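PDB 3RY7: ribokinase from Staphylococcus aureus, which catalyses the ATP- and magnesium-dependent phosphorylation of D-ribose at O-5, giving D-ribose 5-phosphate for nucleotide and amino acid synthesis or the pentose phosphate pathway. Local coordinates for residues A[57-70]-A[80-94]. Numbering follows the deposited sequence.
Sequences TTFITKIGTDGVAD and HIDTSYIIKTAEAKT
Thr94 meets Asp66 through two hydrogen bonds, one to each carboxylate oxygen: its backbone N reaches Asp66 OD1 at 3.0 Å, 29° out of the carboxylate plane, while its hydroxyl OG1 donates to the syn lone pair of Asp66 OD2 at 2.6 Å. The same OG1 accepts from Gly64 N, a worked example of how one hydroxyl can relay a chain of bonds from backbone amide to carboxylate. With chi1 at -58°, OG1 sits beside its own backbone N, and thus both donors of Thr94 face the acid. The methyl CG2 lies alongside Ile63, and Val68 CG2 presses tightly on Thr94 CB at 3.5 Å.

Strands 62-64 and 87-89 run parallel. Ile63 bonds to the residues either side of Lys88: its N donates to Ile87 O at 2.9 Å, and its O accepts from Thr89 N. Ile63 and the aliphatic part of Lys88 lie side by side on one face, Ile63 reaching on to Leu73 of helix 70-78. On the other face extends Lys62, whose CG and CE rest on Ile87 CG2, both at 3.7 Å. Its NZ is satisfied by a salt bridge to Asp123 and a bond to Thr118 O, and a water links it to Thr89 OG1 and Glu91 OE2.

Farther back the register slips by one residue. Here a water donates to Phe59 O and Asp82 O and accepts from Tyr85 N, bridging the segments beside a weak Phe59 N to Asp82 O bond, and Asp82 N bonds to Thr57 O at 2.9 Å.

The two strands flank helix 70-78 in a beta-alpha-beta crossover that places 87-89 at the edge of the ribokinase-fold sheet. Backbone bonds and aliphatic stems join the strands, whereas the carboxylate of Asp66 probably polarises the Thr94 hydroxyl and fixes its rotation, securing the loop after strand 62-64 to the chain entering strand 95-101.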
loop_
_atom_site.group_PDB
_atom_site.type_symbol
_atom_site.label_atom_id
_atom_site.label_comp_id
_atom_site.label_asym_id
_atom_site.label_seq_id
_atom_site.Cartn_x
_atom_site.Cartn_y
_atom_site.Cartn_z
ATOM N N THR A 57 6.184 24.375 -5.652
ATOM C CA THR A 57 4.757 24.273 -5.969
ATOM C C THR A 57 3.814 25.208 -5.205
ATOM O O THR A 57 3.915 25.369 -3.989
ATOM C CB THR A 57 4.248 22.845 -5.777
ATOM O OG1 THR A 57 5.184 21.927 -6.343
ATOM C CG2 THR A 57 2.854 22.676 -6.426
ATOM N N THR A 58 2.885 25.797 -5.953
ATOM C CA THR A 58 1.802 26.599 -5.408
ATOM C C THR A 58 0.515 26.047 -6.005
ATOM O O THR A 58 0.466 25.728 -7.196
ATOM C CB THR A 58 1.967 28.071 -5.803
ATOM O OG1 THR A 58 3.226 28.545 -5.320
ATOM C CG2 THR A 58 0.852 28.925 -5.227
ATOM N N PHE A 59 -0.516 25.897 -5.178
ATOM C CA PHE A 59 -1.773 25.283 -5.613
ATOM C C PHE A 59 -2.920 26.255 -5.407
ATOM O O PHE A 59 -3.179 26.691 -4.289
ATOM C CB PHE A 59 -2.030 23.984 -4.838
ATOM C CG PHE A 59 -3.232 23.205 -5.303
ATOM C CD1 PHE A 59 -3.677 23.284 -6.612
ATOM C CD2 PHE A 59 -3.910 22.367 -4.428
ATOM C CE1 PHE A 59 -4.779 22.546 -7.039
ATOM C CE2 PHE A 59 -5.004 21.634 -4.849
ATOM C CZ PHE A 59 -5.443 21.718 -6.150
ATOM N N ILE A 60 -3.578 26.615 -6.502
ATOM C CA ILE A 60 -4.744 27.470 -6.468
ATOM C C ILE A 60 -5.946 26.559 -6.575
ATOM O O ILE A 60 -6.170 25.920 -7.601
ATOM C CB ILE A 60 -4.767 28.469 -7.634
ATOM C CG1 ILE A 60 -3.520 29.359 -7.636
ATOM C CG2 ILE A 60 -5.985 29.334 -7.555
ATOM C CD1 ILE A 60 -3.409 30.230 -8.900
ATOM N N THR A 61 -6.712 26.469 -5.498
ATOM C CA THR A 61 -7.828 25.550 -5.488
ATOM C C THR A 61 -8.904 26.176 -4.622
ATOM O O THR A 61 -8.619 27.065 -3.819
ATOM C CB THR A 61 -7.379 24.161 -4.963
ATOM O OG1 THR A 61 -8.407 23.192 -5.202
ATOM C CG2 THR A 61 -7.055 24.224 -3.484
ATOM N N LYS A 62 -10.144 25.758 -4.814
ATOM C CA LYS A 62 -11.253 26.328 -4.069
ATOM C C LYS A 62 -12.052 25.234 -3.375
ATOM O O LYS A 62 -12.665 24.390 -4.025
ATOM C CB LYS A 62 -12.163 27.134 -4.992
ATOM C CG LYS A 62 -13.118 28.080 -4.264
ATOM C CD LYS A 62 -13.940 28.876 -5.276
ATOM C CE LYS A 62 -14.721 30.032 -4.637
ATOM N NZ LYS A 62 -15.533 30.763 -5.690
ATOM N N ILE A 63 -12.032 25.265 -2.048
ATOM C CA ILE A 63 -12.825 24.352 -1.243
ATOM C C ILE A 63 -13.917 25.104 -0.498
ATOM O O ILE A 63 -14.033 26.336 -0.590
ATOM C CB ILE A 63 -11.969 23.640 -0.214
ATOM C CG1 ILE A 63 -11.305 24.659 0.715
ATOM C CG2 ILE A 63 -10.918 22.778 -0.924
ATOM C CD1 ILE A 63 -10.285 24.037 1.664
ATOM N N GLY A 64 -14.728 24.357 0.239
ATOM C CA GLY A 64 -15.800 24.962 0.993
ATOM C C GLY A 64 -15.315 25.373 2.374
ATOM O O GLY A 64 -14.126 25.257 2.700
ATOM N N THR A 65 -16.252 25.853 3.186
ATOM C CA THR A 65 -15.970 26.217 4.560
ATOM C C THR A 65 -16.476 25.112 5.494
ATOM O O THR A 65 -16.664 25.328 6.691
ATOM C CB THR A 65 -16.631 27.563 4.908
ATOM O OG1 THR A 65 -18.019 27.524 4.540
ATOM C CG2 THR A 65 -15.938 28.713 4.136
ATOM N N ASP A 66 -16.690 23.927 4.931
ATOM C CA ASP A 66 -17.184 22.782 5.686
ATOM C C ASP A 66 -16.077 21.990 6.390
ATOM O O ASP A 66 -16.361 21.136 7.219
ATOM C CB ASP A 66 -18.063 21.867 4.808
ATOM C CG ASP A 66 -17.388 21.485 3.487
ATOM O OD1 ASP A 66 -18.056 20.868 2.628
ATOM O OD2 ASP A 66 -16.195 21.810 3.312
ATOM N N GLY A 67 -14.822 22.294 6.088
ATOM C CA GLY A 67 -13.722 21.654 6.774
ATOM C C GLY A 67 -13.475 20.205 6.384
ATOM O O GLY A 67 -12.612 19.553 6.963
ATOM N N VAL A 68 -14.193 19.693 5.390
ATOM C CA VAL A 68 -14.062 18.274 5.069
ATOM C C VAL A 68 -12.729 17.925 4.409
ATOM O O VAL A 68 -12.326 16.770 4.409
ATOM C CB VAL A 68 -15.232 17.730 4.220
ATOM C CG1 VAL A 68 -16.522 17.694 5.035
ATOM C CG2 VAL A 68 -15.430 18.542 2.965
ATOM N N ALA A 69 -12.039 18.914 3.851
ATOM C CA ALA A 69 -10.732 18.662 3.235
ATOM C C ALA A 69 -9.574 19.160 4.089
ATOM O O ALA A 69 -8.450 19.268 3.608
ATOM C CB ALA A 69 -10.667 19.285 1.854
ATOM N N ASP A 70 -9.844 19.470 5.355
ATOM C CA ASP A 70 -8.794 19.964 6.235
ATOM C C ASP A 70 -7.639 18.964 6.334
ATOM O O ASP A 70 -6.487 19.356 6.535
ATOM C CB ASP A 70 -9.336 20.284 7.634
ATOM C CG ASP A 70 -10.113 21.598 7.687
ATOM O OD1 ASP A 70 -10.215 22.308 6.660
ATOM O OD2 ASP A 70 -10.622 21.929 8.778
ATOM N N HIS A 80 5.045 20.738 1.432
ATOM C CA HIS A 80 5.609 22.069 1.208
ATOM C C HIS A 80 4.993 22.806 0.016
ATOM O O HIS A 80 5.639 23.638 -0.641
ATOM C CB HIS A 80 7.139 22.021 1.133
ATOM C CG HIS A 80 7.784 21.647 2.432
ATOM N ND1 HIS A 80 8.291 20.388 2.681
ATOM C CD2 HIS A 80 7.964 22.355 3.573
ATOM C CE1 HIS A 80 8.772 20.343 3.910
ATOM N NE2 HIS A 80 8.586 21.524 4.474
ATOM N N ILE A 81 3.727 22.513 -0.245
ATOM C CA ILE A 81 2.980 23.256 -1.238
ATOM C C ILE A 81 2.558 24.581 -0.631
ATOM O O ILE A 81 2.018 24.614 0.473
ATOM C CB ILE A 81 1.747 22.490 -1.664
ATOM C CG1 ILE A 81 2.158 21.199 -2.385
ATOM C CG2 ILE A 81 0.868 23.371 -2.544
ATOM C CD1 ILE A 81 1.063 20.133 -2.453
ATOM N N ASP A 82 2.819 25.677 -1.335
ATOM C CA ASP A 82 2.422 26.991 -0.834
ATOM C C ASP A 82 0.902 27.086 -0.927
ATOM O O ASP A 82 0.328 26.971 -2.007
ATOM C CB ASP A 82 3.121 28.115 -1.611
ATOM C CG ASP A 82 2.669 29.516 -1.182
ATOM O OD1 ASP A 82 3.158 30.510 -1.757
ATOM O OD2 ASP A 82 1.829 29.638 -0.274
ATOM N N THR A 83 0.255 27.265 0.218
ATOM C CA THR A 83 -1.201 27.244 0.287
ATOM C C THR A 83 -1.824 28.632 0.430
ATOM O O THR A 83 -3.031 28.753 0.658
ATOM C CB THR A 83 -1.676 26.349 1.435
ATOM O OG1 THR A 83 -0.912 26.650 2.612
ATOM C CG2 THR A 83 -1.457 24.871 1.081
ATOM N N SER A 84 -1.002 29.669 0.254
ATOM C CA SER A 84 -1.419 31.072 0.378
ATOM C C SER A 84 -2.621 31.464 -0.466
ATOM O O SER A 84 -3.321 32.433 -0.155
ATOM C CB SER A 84 -0.276 32.003 -0.024
ATOM O OG SER A 84 0.843 31.805 0.799
ATOM N N TYR A 85 -2.850 30.734 -1.548
ATOM C CA TYR A 85 -3.850 31.153 -2.511
ATOM C C TYR A 85 -5.072 30.243 -2.549
ATOM O O TYR A 85 -5.957 30.421 -3.375
ATOM C CB TYR A 85 -3.206 31.326 -3.892
ATOM C CG TYR A 85 -2.077 32.349 -3.868
ATOM C CD1 TYR A 85 -2.346 33.714 -3.992
ATOM C CD2 TYR A 85 -0.752 31.956 -3.672
ATOM C CE1 TYR A 85 -1.322 34.660 -3.949
ATOM C CE2 TYR A 85 0.284 32.897 -3.630
ATOM C CZ TYR A 85 -0.012 34.246 -3.772
ATOM O OH TYR A 85 0.999 35.179 -3.735
ATOM N N ILE A 86 -5.133 29.285 -1.631
ATOM C CA ILE A 86 -6.322 28.443 -1.538
ATOM C C ILE A 86 -7.526 29.252 -1.050
ATOM O O ILE A 86 -7.435 30.007 -0.079
ATOM C CB ILE A 86 -6.105 27.253 -0.602
ATOM C CG1 ILE A 86 -5.039 26.328 -1.181
ATOM C CG2 ILE A 86 -7.421 26.503 -0.382
ATOM C CD1 ILE A 86 -4.711 25.168 -0.281
ATOM N N ILE A 87 -8.648 29.082 -1.733
ATOM C CA ILE A 87 -9.861 29.838 -1.477
ATOM C C ILE A 87 -10.895 28.977 -0.758
ATOM O O ILE A 87 -11.061 27.807 -1.096
ATOM C CB ILE A 87 -10.473 30.300 -2.814
ATOM C CG1 ILE A 87 -9.469 31.149 -3.589
ATOM C CG2 ILE A 87 -11.774 31.074 -2.594
ATOM C CD1 ILE A 87 -9.381 30.757 -5.045
ATOM N N LYS A 88 -11.586 29.550 0.229
ATOM C CA LYS A 88 -12.699 28.857 0.899
ATOM C C LYS A 88 -13.973 29.626 0.677
ATOM O O LYS A 88 -13.992 30.849 0.794
ATOM C CB LYS A 88 -12.464 28.704 2.399
ATOM C CG LYS A 88 -11.210 27.936 2.745
ATOM C CD LYS A 88 -11.183 27.537 4.218
ATOM C CE LYS A 88 -9.802 27.044 4.639
ATOM N NZ LYS A 88 -9.765 26.603 6.077
ATOM N N THR A 89 -15.036 28.911 0.348
ATOM C CA THR A 89 -16.300 29.549 0.049
ATOM C C THR A 89 -17.443 28.829 0.754
ATOM O O THR A 89 -17.402 27.602 0.932
ATOM C CB THR A 89 -16.594 29.543 -1.438
ATOM O OG1 THR A 89 -17.814 30.245 -1.663
ATOM C CG2 THR A 89 -16.731 28.117 -1.976
ATOM N N ALA A 90 -18.450 29.606 1.153
ATOM C CA ALA A 90 -19.653 29.068 1.783
ATOM C C ALA A 90 -20.712 28.875 0.716
ATOM O O ALA A 90 -21.780 28.357 0.982
ATOM C CB ALA A 90 -20.160 30.012 2.859
ATOM N N GLU A 91 -20.385 29.282 -0.503
ATOM C CA GLU A 91 -21.274 29.139 -1.648
ATOM C C GLU A 91 -21.595 27.678 -1.984
ATOM O O GLU A 91 -22.654 27.367 -2.540
ATOM C CB GLU A 91 -20.634 29.812 -2.865
ATOM C CG GLU A 91 -21.356 29.558 -4.207
ATOM C CD GLU A 91 -20.786 30.402 -5.357
ATOM O OE1 GLU A 91 -21.358 30.376 -6.472
ATOM O OE2 GLU A 91 -19.762 31.090 -5.137
ATOM N N ALA A 92 -20.660 26.788 -1.681
ATOM C CA ALA A 92 -20.824 25.379 -2.017
ATOM C C ALA A 92 -20.001 24.554 -1.045
ATOM O O ALA A 92 -19.045 25.049 -0.454
ATOM C CB ALA A 92 -20.381 25.102 -3.471
ATOM N N LYS A 93 -20.387 23.297 -0.875
ATOM C CA LYS A 93 -19.600 22.387 -0.087
ATOM C C LYS A 93 -18.349 22.006 -0.878
ATOM O O LYS A 93 -18.285 22.198 -2.091
ATOM C CB LYS A 93 -20.446 21.175 0.269
ATOM C CG LYS A 93 -21.672 21.535 1.102
ATOM C CD LYS A 93 -22.580 20.333 1.260
ATOM C CE LYS A 93 -22.950 19.753 -0.107
ATOM N NZ LYS A 93 -24.185 20.374 -0.693
ATOM N N THR A 94 -17.338 21.509 -0.186
ATOM C CA THR A 94 -16.140 21.049 -0.863
ATOM C C THR A 94 -16.480 19.996 -1.911
ATOM O O THR A 94 -17.398 19.194 -1.728
ATOM C CB THR A 94 -15.137 20.494 0.134
ATOM O OG1 THR A 94 -14.837 21.529 1.072
ATOM C CG2 THR A 94 -13.855 20.041 -0.582
HETATM O O HOH W 1 6.827 22.996 -3.229
HETATM O O HOH W 2 3.672 31.139 -4.562
HETATM O O HOH W 3 -1.833 28.430 -2.643
HETATM O O HOH W 4 -17.454 31.785 -4.065
HETATM O O HOH W 5 -18.753 24.986 2.488
HETATM O O HOH W 6 -12.489 21.627 3.488
#